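Long-range contacts in beta-fructofuranosidase, insoluble isoenzyme CWINV1 (Arabidopsis thaliana, PDB 2OXB), which hydrolyses terminal non-reducing beta-D-fructofuranoside residues, acting on sucrose and 1-kestose and, to a lower extent, on neokestose and levan: residues L411-S416 with S509-F514; L419-S424 with P501-G506; T423-R428 with M443-S448. The protein carries 1 engineered substitution. One frame throughout, in Å; residues are numbered along the deposited sequence.

In the fold
All three contacts belong to the C-terminal beta-sandwich domain of this family 32 glycoside hydrolase and lie away from its substrate-binding residues. Strand 423-431 is central to the arrangement: it pairs antiparallel with 406-415, whose other edge pairs with 510-515 in interaction 1, and with 439-446, which gives interaction 3. Interaction 2 holds the turn leading into 423-431 against the loop between strands 493-498 and 510-515. The centres of interactions 1 and 2 are about 8 Å apart, those of 1 and 3 about 12 Å, and those of 2 and 3 about 14 Å. Along the chain, interactions 2 and 3 are nested inside the loop closed by interaction 1, so late strand 510-515 completes a sheet begun much earlier.

Interaction 1: residues L411-S416 with S509-F514; sequences LMVLAS and SHLFAF
The side chains of M412 and F514 cross at about a right angle. M412 CG lies over the ring centre, 3.5 Å from the F514 centroid and 14° off the ring normal, a CH-pi contact. The sulfur is placed obliquely, with M412 SD 4.1 Å from the same centroid, so the pair also counts as Met-aromatic. A bend at chi3 (-98°) then sets the methyl between the two phenylalanines, M412 CE lying 3.5 Å from F514 CD1 and 3.6 Å from F512 CB. M412 and F512 form an antiparallel hydrogen-bonded pair with both side chains on one face of the sheet, where CB of M412 is 3.5 Å from CB of F512. Farther along that face, A415 CB approaches the edge of the F512 ring near its plane, 3.5 Å from CD2. V413 and L511 lie alongside each other, pointing the same way, with V413 CG1 3.6 Å from L511 CD1.

M412 N donates to F512 O over 2.8 Å in the carbonyl plane, while the return bond from F512 N to M412 O is weak. The next hydrogen-bonded pair, A415 with H510, slips the register by one residue, a beta bulge where the chain turns a corner at L414; its H510 N to A415 O bond is weak and A415 N is less surely placed.

Around the contact, M412 and F512 touch R356 of strand 355-359, which pairs with 510-515. On the other face L411 and L511 pack on V369 of strand 367-374 and V413 on I479 of strand 473-480, where the two sheets of the sandwich meet.

Interaction 2: residues L419-S424 with P501-G506; sequences LEEYTS and PKLAIG
The flat carboxylate of E421 has P501 CB off one face and L503 CB on the opposite side, each 3.2 Å from OE1, while backbone amides meet its oxygens nearer the plane. Those amides, K502 to A504, lie in a loop of the beta-sandwich domain that leads into an inverse gamma turn centred on A504. Two amides converge on one oxygen. A504 N donates to E421 OE1 over 3.0 Å, nearly in line with the C-O bond, and L503 N donates to the same atom over a distance modelled as very short and doubtful at this resolution. The other oxygen takes a weak bond from K502 N to E421 OE2, 3.3 Å long. With CG between the backbone N and the carbonyl carbon (chi1 74°) and the chain extended beyond it, the side chain spans the two loops.

Two amides, and more weakly a third, thus face a buried acid and would probably favour its charged form. S416 touches both E421 and L503, and P501 O is hydrogen-bonded to Y4 OH. Beside this site, the E420 and L503 side chains cross at about a right angle, E420 CG reaching L503 CD1 at 3.2 Å.

Interaction 3: residues T423-R428 with M443-S448; sequences TSVYFR and MCSDQS
Y426 and C444 form an antiparallel hydrogen-bonded pair, and the tyrosine ring turns one face to C444, whose CB lies 3.2 Å above the ring plane. At CB of Y426 a chi1 of 55° sets CG between the backbone N and the carbonyl carbon, which keeps the ring close to the strand opposite. Moving outward, CD1 is the first ring atom to approach C444 CB. CE1 follows, 3.4 Å from C444 CB and 3.7 Å from C444 SG. CZ remains beside the same two atoms, and OH ends near C444 CB, with OD1 of D446 3.8 Å away. The ring plane is 23° from that of the D446 carboxylate. C444 O lies over the same face, whereas C444 SG sits obliquely, 54° off the normal, in a sulfur-aromatic contact. Replacing Y426 by an alanine would remove the ring, and the C444 sulfur would probably lose its aromatic neighbour while a gap opened over C444 CB.

Backbone bonds fix this register: Y426 N donates to C444 O at 2.8 Å and C444 N to Y426 O at 2.9 Å. Beyond them D446 N donates to S424 O, with a weak return bond. The other face carries V425, F427, M443 and S445. There F427 CE1 meets M443 CG at 3.5 Å, and M443 SD adds an oblique Met-aromatic contact. V425 divides its branches, CG1 going to M443 CE at 3.9 Å and CG2 toward S445 OG, which donates to Q447 OE1, itself hydrogen-bonded also to S497 OG.

V425, F427 and M443 pack on L475 of strand 473-480 in the facing sheet, and C444 is disulfide-bonded to C395. The arrangement is a beta hairpin, strands 423-431 and 439-446, within the C-terminal beta-sandwich of family 32 glycoside hydrolases.

Interaction 1: residues L411-S416 with S509-F514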
ATOM      1  N   LEU A 411     -13.538   8.644  13.846  1.00 29.62           N
ATOM      2  CA  LEU A 411     -12.523   8.885  14.863  1.00 27.78           C
ATOM      3  C   LEU A 411     -11.743  10.172  14.705  1.00 26.91           C
ATOM      4  O   LEU A 411     -11.646  10.724  13.614  1.00 28.07           O
ATOM      5  CB  LEU A 411     -11.513   7.734  14.872  1.00 26.07           C
ATOM      6  CG  LEU A 411     -11.986   6.355  15.319  1.00 26.58           C
ATOM      7  CD1 LEU A 411     -10.894   5.315  15.051  1.00 24.50           C
ATOM      8  CD2 LEU A 411     -12.336   6.423  16.807  1.00 25.43           C
ATOM      9  N   MET A 412     -11.199  10.647  15.819  1.00 27.30           N
ATOM     10  CA  MET A 412     -10.338  11.824  15.823  1.00 26.55           C
ATOM     11  C   MET A 412      -9.074  11.359  16.544  1.00 26.63           C
ATOM     12  O   MET A 412      -9.093  11.062  17.747  1.00 24.76           O
ATOM     13  CB  MET A 412     -10.968  12.994  16.572  1.00 26.56           C
ATOM     14  CG  MET A 412     -12.324  13.402  16.046  1.00 27.69           C
ATOM     15  SD  MET A 412     -12.714  15.124  16.426  1.00 29.35           S
ATOM     16  CE  MET A 412     -13.705  14.939  17.853  1.00 27.94           C
ATOM     17  N   VAL A 413      -7.989  11.257  15.784  1.00 26.38           N
ATOM     18  CA  VAL A 413      -6.712  10.807  16.319  1.00 26.68           C
ATOM     19  C   VAL A 413      -5.752  11.965  16.433  1.00 25.79           C
ATOM     20  O   VAL A 413      -5.984  13.019  15.839  1.00 26.75           O
ATOM     21  CB  VAL A 413      -6.073   9.730  15.427  1.00 27.68           C
ATOM     22  CG1 VAL A 413      -6.987   8.498  15.362  1.00 28.29           C
ATOM     23  CG2 VAL A 413      -5.834  10.295  14.031  1.00 28.73           C
ATOM     24  N   LEU A 414      -4.672  11.750  17.185  1.00 25.03           N
ATOM     25  CA  LEU A 414      -3.662  12.777  17.419  1.00 23.32           C
ATOM     26  C   LEU A 414      -4.365  14.106  17.590  1.00 22.78           C
ATOM     27  O   LEU A 414      -3.866  15.137  17.168  1.00 21.80           O
ATOM     28  CB  LEU A 414      -2.665  12.883  16.254  1.00 22.72           C
ATOM     29  CG  LEU A 414      -1.562  11.836  16.088  1.00 23.24           C
ATOM     30  CD1 LEU A 414      -2.168  10.575  15.521  1.00 23.51           C
ATOM     31  CD2 LEU A 414      -0.457  12.353  15.172  1.00 20.66           C
ATOM     32  N   ALA A 415      -5.546  14.071  18.190  1.00 25.27           N
ATOM     33  CA  ALA A 415      -6.292  15.294  18.413  1.00 27.09           C
ATOM     34  C   ALA A 415      -5.554  16.128  19.459  1.00 28.86           C
ATOM     35  O   ALA A 415      -4.911  15.595  20.365  1.00 28.44           O
ATOM     36  CB  ALA A 415      -7.700  14.972  18.871  1.00 25.15           C
ATOM     37  N   SER A 416      -5.639  17.444  19.315  1.00 32.68           N
ATOM     38  CA  SER A 416      -4.967  18.381  20.213  1.00 35.43           C
ATOM     39  C   SER A 416      -5.722  18.500  21.545  1.00 36.97           C
ATOM     40  O   SER A 416      -6.749  17.851  21.747  1.00 36.56           O
ATOM     41  CB  SER A 416      -4.872  19.742  19.519  1.00 35.57           C
ATOM     42  OG  SER A 416      -3.856  20.546  20.071  1.00 38.75           O
ATOM     43  N   SER A 509      -1.139  13.837  23.557  1.00 39.06           N
ATOM     44  CA  SER A 509      -2.007  13.404  22.481  1.00 37.19           C
ATOM     45  C   SER A 509      -3.353  12.946  23.036  1.00 36.47           C
ATOM     46  O   SER A 509      -3.443  12.449  24.157  1.00 35.59           O
ATOM     47  CB  SER A 509      -1.326  12.269  21.714  1.00 38.16           C
ATOM     48  OG  SER A 509       0.064  12.533  21.569  1.00 36.05           O
ATOM     49  N   HIS A 510      -4.406  13.115  22.248  1.00 35.95           N
ATOM     50  CA  HIS A 510      -5.739  12.728  22.688  1.00 34.46           C
ATOM     51  C   HIS A 510      -6.465  12.020  21.551  1.00 34.55           C
ATOM     52  O   HIS A 510      -6.187  12.246  20.372  1.00 35.60           O
ATOM     53  CB  HIS A 510      -6.537  13.966  23.137  1.00 34.15           C
ATOM     54  CG  HIS A 510      -5.924  14.714  24.287  1.00 32.54           C
ATOM     55  ND1 HIS A 510      -4.646  15.234  24.248  1.00 32.45           N
ATOM     56  CD2 HIS A 510      -6.430  15.062  25.495  1.00 32.33           C
ATOM     57  CE1 HIS A 510      -4.395  15.870  25.379  1.00 31.30           C
ATOM     58  NE2 HIS A 510      -5.461  15.781  26.152  1.00 31.50           N
ATOM     59  N   LEU A 511      -7.400  11.154  21.914  1.00 34.53           N
ATOM     60  CA  LEU A 511      -8.176  10.399  20.932  1.00 33.29           C
ATOM     61  C   LEU A 511      -9.607  10.866  21.110  1.00 32.81           C
ATOM     62  O   LEU A 511      -9.933  11.467  22.133  1.00 32.21           O
ATOM     63  CB  LEU A 511      -8.060   8.900  21.220  1.00 31.95           C
ATOM     64  CG  LEU A 511      -8.250   7.924  20.062  1.00 32.25           C
ATOM     65  CD1 LEU A 511      -7.308   8.287  18.913  1.00 32.59           C
ATOM     66  CD2 LEU A 511      -7.982   6.511  20.553  1.00 31.35           C
ATOM     67  N   PHE A 512     -10.463  10.594  20.135  1.00 32.31           N
ATOM     68  CA  PHE A 512     -11.840  11.042  20.237  1.00 33.02           C
ATOM     69  C   PHE A 512     -12.793  10.282  19.353  1.00 34.24           C
ATOM     70  O   PHE A 512     -12.534  10.082  18.167  1.00 35.28           O
ATOM     71  CB  PHE A 512     -11.941  12.530  19.883  1.00 32.28           C
ATOM     72  CG  PHE A 512     -11.562  13.453  21.006  1.00 32.48           C
ATOM     73  CD1 PHE A 512     -12.467  13.720  22.039  1.00 31.10           C
ATOM     74  CD2 PHE A 512     -10.293  14.041  21.045  1.00 30.25           C
ATOM     75  CE1 PHE A 512     -12.120  14.557  23.092  1.00 30.90           C
ATOM     76  CE2 PHE A 512      -9.928  14.876  22.091  1.00 30.78           C
ATOM     77  CZ  PHE A 512     -10.844  15.140  23.122  1.00 32.13           C
ATOM     78  N   ALA A 513     -13.910   9.859  19.931  1.00 34.50           N
ATOM     79  CA  ALA A 513     -14.912   9.159  19.155  1.00 34.05           C
ATOM     80  C   ALA A 513     -16.015  10.176  18.998  1.00 34.12           C
ATOM     81  O   ALA A 513     -16.624  10.579  19.985  1.00 33.73           O
ATOM     82  CB  ALA A 513     -15.404   7.948  19.903  1.00 35.05           C
ATOM     83  N   PHE A 514     -16.264  10.613  17.767  1.00 35.00           N
ATOM     84  CA  PHE A 514     -17.306  11.613  17.551  1.00 35.97           C
ATOM     85  C   PHE A 514     -18.450  11.232  16.600  1.00 35.39           C
ATOM     86  O   PHE A 514     -18.493  10.139  16.031  1.00 34.83           O
ATOM     87  CB  PHE A 514     -16.682  12.943  17.097  1.00 36.45           C
ATOM     88  CG  PHE A 514     -16.030  12.890  15.744  1.00 40.07           C
ATOM     89  CD1 PHE A 514     -15.632  14.062  15.108  1.00 41.38           C
ATOM     90  CD2 PHE A 514     -15.830  11.676  15.091  1.00 41.69           C
ATOM     91  CE1 PHE A 514     -15.050  14.022  13.841  1.00 41.83           C
ATOM     92  CE2 PHE A 514     -15.249  11.628  13.824  1.00 41.00           C
ATOM     93  CZ  PHE A 514     -14.861  12.801  13.199  1.00 41.51           C
TER

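Interaction 2: residues L419-S424 with P501-G506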
ATOM      1  N   LEU A 419      -8.958  20.475  20.530  1.00 40.51           N
ATOM      2  CA  LEU A 419      -9.229  20.368  19.096  1.00 39.39           C
ATOM      3  C   LEU A 419      -8.768  21.476  18.151  1.00 39.25           C
ATOM      4  O   LEU A 419      -9.385  21.676  17.099  1.00 37.90           O
ATOM      5  CB  LEU A 419     -10.721  20.126  18.848  1.00 39.19           C
ATOM      6  CG  LEU A 419     -11.333  18.764  19.176  1.00 38.22           C
ATOM      7  CD1 LEU A 419     -12.768  18.768  18.669  1.00 36.91           C
ATOM      8  CD2 LEU A 419     -10.541  17.629  18.524  1.00 39.26           C
ATOM      9  N   GLU A 420      -7.700  22.190  18.495  1.00 38.92           N
ATOM     10  CA  GLU A 420      -7.210  23.227  17.593  1.00 38.53           C
ATOM     11  C   GLU A 420      -6.632  22.526  16.367  1.00 36.55           C
ATOM     12  O   GLU A 420      -6.583  23.093  15.276  1.00 36.82           O
ATOM     13  CB  GLU A 420      -6.153  24.122  18.268  1.00 40.70           C
ATOM     14  CG  GLU A 420      -5.077  23.417  19.098  1.00 41.95           C
ATOM     15  CD  GLU A 420      -5.507  23.185  20.536  1.00 40.81           C
ATOM     16  OE1 GLU A 420      -6.270  22.226  20.777  1.00 41.76           O
ATOM     17  OE2 GLU A 420      -5.089  23.970  21.414  1.00 39.09           O
ATOM     18  N   GLU A 421      -6.197  21.284  16.557  1.00 33.81           N
ATOM     19  CA  GLU A 421      -5.669  20.486  15.460  1.00 32.95           C
ATOM     20  C   GLU A 421      -5.984  19.021  15.739  1.00 32.87           C
ATOM     21  O   GLU A 421      -5.616  18.482  16.776  1.00 32.30           O
ATOM     22  CB  GLU A 421      -4.152  20.702  15.275  1.00 30.72           C
ATOM     23  CG  GLU A 421      -3.260  20.050  16.300  1.00 27.23           C
ATOM     24  CD  GLU A 421      -1.802  20.481  16.179  1.00 27.55           C
ATOM     25  OE1 GLU A 421      -0.988  20.054  17.017  1.00 26.17           O
ATOM     26  OE2 GLU A 421      -1.469  21.247  15.253  1.00 26.58           O
ATOM     27  N   TYR A 422      -6.707  18.394  14.814  1.00 33.78           N
ATOM     28  CA  TYR A 422      -7.100  16.990  14.937  1.00 33.85           C
ATOM     29  C   TYR A 422      -7.293  16.375  13.551  1.00 33.66           C
ATOM     30  O   TYR A 422      -7.405  17.086  12.542  1.00 31.90           O
ATOM     31  CB  TYR A 422      -8.410  16.868  15.734  1.00 33.25           C
ATOM     32  CG  TYR A 422      -9.543  17.633  15.099  1.00 34.49           C
ATOM     33  CD1 TYR A 422     -10.373  17.036  14.148  1.00 34.28           C
ATOM     34  CD2 TYR A 422      -9.694  19.002  15.344  1.00 35.93           C
ATOM     35  CE1 TYR A 422     -11.317  17.796  13.447  1.00 34.11           C
ATOM     36  CE2 TYR A 422     -10.627  19.769  14.651  1.00 34.51           C
ATOM     37  CZ  TYR A 422     -11.433  19.163  13.699  1.00 34.59           C
ATOM     38  OH  TYR A 422     -12.313  19.943  12.979  1.00 32.22           O
ATOM     39  N   THR A 423      -7.319  15.045  13.513  1.00 32.59           N
ATOM     40  CA  THR A 423      -7.521  14.315  12.270  1.00 30.12           C
ATOM     41  C   THR A 423      -8.829  13.580  12.442  1.00 30.01           C
ATOM     42  O   THR A 423      -9.122  13.089  13.522  1.00 33.80           O
ATOM     43  CB  THR A 423      -6.348  13.366  12.002  1.00 28.26           C
ATOM     44  OG1 THR A 423      -5.238  14.132  11.507  1.00 24.66           O
ATOM     45  CG2 THR A 423      -6.732  12.307  10.984  1.00 25.84           C
ATOM     46  N   SER A 424      -9.630  13.513  11.391  1.00 29.63           N
ATOM     47  CA  SER A 424     -10.930  12.887  11.535  1.00 29.38           C
ATOM     48  C   SER A 424     -11.388  11.939  10.450  1.00 29.29           C
ATOM     49  O   SER A 424     -11.938  12.358   9.437  1.00 30.53           O
ATOM     50  CB  SER A 424     -11.968  13.988  11.713  1.00 31.04           C
ATOM     51  OG  SER A 424     -11.694  15.056  10.811  1.00 32.28           O
ATOM     52  N   PRO A 501       1.382  17.408  13.517  1.00 28.22           N
ATOM     53  CA  PRO A 501       0.825  18.334  14.506  1.00 29.20           C
ATOM     54  C   PRO A 501       1.889  18.946  15.405  1.00 29.94           C
ATOM     55  O   PRO A 501       2.903  18.307  15.721  1.00 30.17           O
ATOM     56  CB  PRO A 501      -0.140  17.454  15.284  1.00 29.57           C
ATOM     57  CG  PRO A 501       0.622  16.159  15.346  1.00 29.11           C
ATOM     58  CD  PRO A 501       1.161  16.010  13.928  1.00 28.77           C
ATOM     59  N   LYS A 502       1.646  20.186  15.818  1.00 30.60           N
ATOM     60  CA  LYS A 502       2.573  20.908  16.689  1.00 31.34           C
ATOM     61  C   LYS A 502       2.217  20.755  18.177  1.00 31.46           C
ATOM     62  O   LYS A 502       3.091  20.876  19.035  1.00 32.21           O
ATOM     63  CB  LYS A 502       2.611  22.393  16.295  1.00 30.43           C
ATOM     64  CG  LYS A 502       3.349  22.687  14.991  1.00 30.31           C
ATOM     65  CD  LYS A 502       4.872  22.625  15.162  1.00 30.69           C
ATOM     66  CE  LYS A 502       5.428  23.896  15.819  1.00 32.51           C
ATOM     67  NZ  LYS A 502       6.923  23.927  15.979  1.00 29.97           N
ATOM     68  N   LEU A 503       0.946  20.473  18.466  1.00 31.46           N
ATOM     69  CA  LEU A 503       0.464  20.285  19.837  1.00 32.29           C
ATOM     70  C   LEU A 503       0.173  18.820  20.139  1.00 33.58           C
ATOM     71  O   LEU A 503       0.288  18.377  21.276  1.00 33.85           O
ATOM     72  CB  LEU A 503      -0.813  21.094  20.081  1.00 30.21           C
ATOM     73  CG  LEU A 503      -0.653  22.600  20.282  1.00 31.27           C
ATOM     74  CD1 LEU A 503      -1.939  23.304  19.887  1.00 31.60           C
ATOM     75  CD2 LEU A 503      -0.272  22.900  21.719  1.00 29.39           C
ATOM     76  N   ALA A 504      -0.216  18.070  19.114  1.00 35.54           N
ATOM     77  CA  ALA A 504      -0.535  16.656  19.284  1.00 36.02           C
ATOM     78  C   ALA A 504       0.700  15.767  19.091  1.00 37.71           C
ATOM     79  O   ALA A 504       0.897  15.170  18.023  1.00 37.53           O
ATOM     80  CB  ALA A 504      -1.628  16.257  18.311  1.00 34.32           C
ATOM     81  N   ILE A 505       1.522  15.681  20.137  1.00 37.97           N
ATOM     82  CA  ILE A 505       2.739  14.879  20.100  1.00 37.43           C
ATOM     83  C   ILE A 505       3.140  14.292  21.462  1.00 37.75           C
ATOM     84  O   ILE A 505       2.852  14.864  22.514  1.00 35.95           O
ATOM     85  CB  ILE A 505       3.922  15.704  19.518  1.00 36.09           C
ATOM     86  CG1 ILE A 505       3.897  17.132  20.064  1.00 34.05           C
ATOM     87  CG2 ILE A 505       3.838  15.724  17.998  1.00 37.75           C
ATOM     88  CD1 ILE A 505       5.082  17.979  19.646  1.00 32.35           C
ATOM     89  N   GLY A 506       3.793  13.134  21.417  1.00 38.39           N
ATOM     90  CA  GLY A 506       4.239  12.461  22.626  1.00 39.25           C
ATOM     91  C   GLY A 506       3.138  12.174  23.630  1.00 39.06           C
ATOM     92  O   GLY A 506       2.109  11.583  23.293  1.00 38.28           O
TER

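Interaction 3: residues T423-R428 with M443-S448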
ATOM      1  N   THR A 423      -7.319  15.045  13.513  1.00 32.59           N
ATOM      2  CA  THR A 423      -7.521  14.315  12.270  1.00 30.12           C
ATOM      3  C   THR A 423      -8.829  13.580  12.442  1.00 30.01           C
ATOM      4  O   THR A 423      -9.122  13.089  13.522  1.00 33.80           O
ATOM      5  CB  THR A 423      -6.348  13.366  12.002  1.00 28.26           C
ATOM      6  OG1 THR A 423      -5.238  14.132  11.507  1.00 24.66           O
ATOM      7  CG2 THR A 423      -6.732  12.307  10.984  1.00 25.84           C
ATOM      8  N   SER A 424      -9.630  13.513  11.391  1.00 29.63           N
ATOM      9  CA  SER A 424     -10.930  12.887  11.535  1.00 29.38           C
ATOM     10  C   SER A 424     -11.388  11.939  10.450  1.00 29.29           C
ATOM     11  O   SER A 424     -11.938  12.358   9.437  1.00 30.53           O
ATOM     12  CB  SER A 424     -11.968  13.988  11.713  1.00 31.04           C
ATOM     13  OG  SER A 424     -11.694  15.056  10.811  1.00 32.28           O
ATOM     14  N   VAL A 425     -11.164  10.651  10.673  1.00 27.92           N
ATOM     15  CA  VAL A 425     -11.606   9.639   9.736  1.00 25.83           C
ATOM     16  C   VAL A 425     -13.003   9.258  10.222  1.00 26.57           C
ATOM     17  O   VAL A 425     -13.213   9.016  11.416  1.00 26.06           O
ATOM     18  CB  VAL A 425     -10.693   8.418   9.784  1.00 25.01           C
ATOM     19  CG1 VAL A 425     -11.260   7.308   8.926  1.00 23.10           C
ATOM     20  CG2 VAL A 425      -9.296   8.813   9.319  1.00 26.49           C
ATOM     21  N   TYR A 426     -13.963   9.212   9.309  1.00 25.50           N
ATOM     22  CA  TYR A 426     -15.315   8.888   9.707  1.00 25.13           C
ATOM     23  C   TYR A 426     -16.122   8.297   8.568  1.00 25.75           C
ATOM     24  O   TYR A 426     -15.597   8.045   7.484  1.00 26.29           O
ATOM     25  CB  TYR A 426     -15.986  10.154  10.226  1.00 25.69           C
ATOM     26  CG  TYR A 426     -15.952  11.290   9.236  1.00 24.89           C
ATOM     27  CD1 TYR A 426     -16.753  11.269   8.101  1.00 26.50           C
ATOM     28  CD2 TYR A 426     -15.106  12.378   9.422  1.00 26.88           C
ATOM     29  CE1 TYR A 426     -16.721  12.300   7.174  1.00 26.18           C
ATOM     30  CE2 TYR A 426     -15.057  13.423   8.495  1.00 27.10           C
ATOM     31  CZ  TYR A 426     -15.869  13.375   7.372  1.00 25.91           C
ATOM     32  OH  TYR A 426     -15.835  14.395   6.449  1.00 24.30           O
ATOM     33  N   PHE A 427     -17.406   8.091   8.842  1.00 25.17           N
ATOM     34  CA  PHE A 427     -18.361   7.526   7.894  1.00 24.89           C
ATOM     35  C   PHE A 427     -19.540   8.459   7.656  1.00 25.60           C
ATOM     36  O   PHE A 427     -19.831   9.330   8.478  1.00 25.55           O
ATOM     37  CB  PHE A 427     -18.934   6.218   8.430  1.00 24.43           C
ATOM     38  CG  PHE A 427     -17.967   5.080   8.419  1.00 26.12           C
ATOM     39  CD1 PHE A 427     -17.499   4.568   7.210  1.00 25.73           C
ATOM     40  CD2 PHE A 427     -17.544   4.495   9.611  1.00 25.39           C
ATOM     41  CE1 PHE A 427     -16.627   3.491   7.184  1.00 22.80           C
ATOM     42  CE2 PHE A 427     -16.667   3.410   9.598  1.00 24.85           C
ATOM     43  CZ  PHE A 427     -16.209   2.909   8.380  1.00 23.63           C
ATOM     44  N   ARG A 428     -20.212   8.251   6.520  1.00 25.37           N
ATOM     45  CA  ARG A 428     -21.415   8.988   6.116  1.00 22.83           C
ATOM     46  C   ARG A 428     -22.257   8.009   5.298  1.00 23.77           C
ATOM     47  O   ARG A 428     -21.789   7.476   4.299  1.00 21.71           O
ATOM     48  CB  ARG A 428     -21.058  10.177   5.247  1.00 21.08           C
ATOM     49  CG  ARG A 428     -20.595  11.389   5.988  1.00 18.84           C
ATOM     50  CD  ARG A 428     -19.714  12.173   5.061  1.00 17.22           C
ATOM     51  NE  ARG A 428     -19.405  13.501   5.556  1.00 16.01           N
ATOM     52  CZ  ARG A 428     -20.143  14.565   5.303  1.00 14.04           C
ATOM     53  NH1 ARG A 428     -21.232  14.448   4.562  1.00 16.56           N
ATOM     54  NH2 ARG A 428     -19.777  15.741   5.777  1.00 17.04           N
ATOM     55  N   MET A 443     -16.400   6.589   3.381  1.00 17.28           N
ATOM     56  CA  MET A 443     -15.349   6.650   4.383  1.00 20.36           C
ATOM     57  C   MET A 443     -14.501   7.873   4.010  1.00 21.09           C
ATOM     58  O   MET A 443     -13.963   7.946   2.897  1.00 21.69           O
ATOM     59  CB  MET A 443     -14.490   5.367   4.386  1.00 20.65           C
ATOM     60  CG  MET A 443     -13.880   5.023   5.761  1.00 22.79           C
ATOM     61  SD  MET A 443     -12.633   3.666   5.788  1.00 26.79           S
ATOM     62  CE  MET A 443     -11.058   4.610   6.135  1.00 25.48           C
ATOM     63  N   CYS A 444     -14.425   8.842   4.924  1.00 21.04           N
ATOM     64  CA  CYS A 444     -13.630  10.056   4.712  1.00 22.21           C
ATOM     65  C   CYS A 444     -12.500  10.140   5.722  1.00 22.15           C
ATOM     66  O   CYS A 444     -12.633   9.685   6.856  1.00 20.92           O
ATOM     67  CB  CYS A 444     -14.471  11.317   4.887  1.00 23.76           C
ATOM     68  SG  CYS A 444     -15.782  11.622   3.659  1.00 24.36           S
ATOM     69  N   SER A 445     -11.391  10.738   5.301  1.00 23.36           N
ATOM     70  CA  SER A 445     -10.216  10.929   6.160  1.00 21.94           C
ATOM     71  C   SER A 445      -9.800  12.380   5.995  1.00 21.56           C
ATOM     72  O   SER A 445      -8.965  12.700   5.154  1.00 21.49           O
ATOM     73  CB  SER A 445      -9.065  10.020   5.727  1.00 20.71           C
ATOM     74  OG  SER A 445      -8.018  10.074   6.669  1.00 21.28           O
ATOM     75  N   ASP A 446     -10.411  13.255   6.788  1.00 22.27           N
ATOM     76  CA  ASP A 446     -10.132  14.684   6.727  1.00 22.91           C
ATOM     77  C   ASP A 446      -8.753  15.057   7.262  1.00 23.70           C
ATOM     78  O   ASP A 446      -8.334  14.598   8.331  1.00 23.57           O
ATOM     79  CB  ASP A 446     -11.190  15.453   7.505  1.00 23.67           C
ATOM     80  CG  ASP A 446     -11.762  16.597   6.714  1.00 25.24           C
ATOM     81  OD1 ASP A 446     -12.650  16.332   5.859  1.00 24.28           O
ATOM     82  OD2 ASP A 446     -11.311  17.747   6.939  1.00 22.93           O
ATOM     83  N   GLN A 447      -8.060  15.919   6.528  1.00 24.34           N
ATOM     84  CA  GLN A 447      -6.717  16.344   6.910  1.00 23.36           C
ATOM     85  C   GLN A 447      -6.577  17.864   7.032  1.00 24.06           C
ATOM     86  O   GLN A 447      -5.534  18.368   7.443  1.00 23.33           O
ATOM     87  CB  GLN A 447      -5.741  15.784   5.881  1.00 22.61           C
ATOM     88  CG  GLN A 447      -6.033  14.314   5.535  1.00 21.47           C
ATOM     89  CD  GLN A 447      -5.468  13.340   6.563  1.00 21.45           C
ATOM     90  OE1 GLN A 447      -5.930  12.201   6.686  1.00 20.52           O
ATOM     91  NE2 GLN A 447      -4.446  13.781   7.295  1.00 18.89           N
ATOM     92  N   SER A 448      -7.651  18.571   6.680  1.00 26.62           N
ATOM     93  CA  SER A 448      -7.736  20.036   6.725  1.00 27.49           C
ATOM     94  C   SER A 448      -7.213  20.701   8.004  1.00 27.40           C
ATOM     95  O   SER A 448      -6.638  21.781   7.948  1.00 26.41           O
ATOM     96  CB  SER A 448      -9.186  20.447   6.518  1.00 26.92           C
ATOM     97  OG  SER A 448      -9.982  19.858   7.524  1.00 28.77           O
TER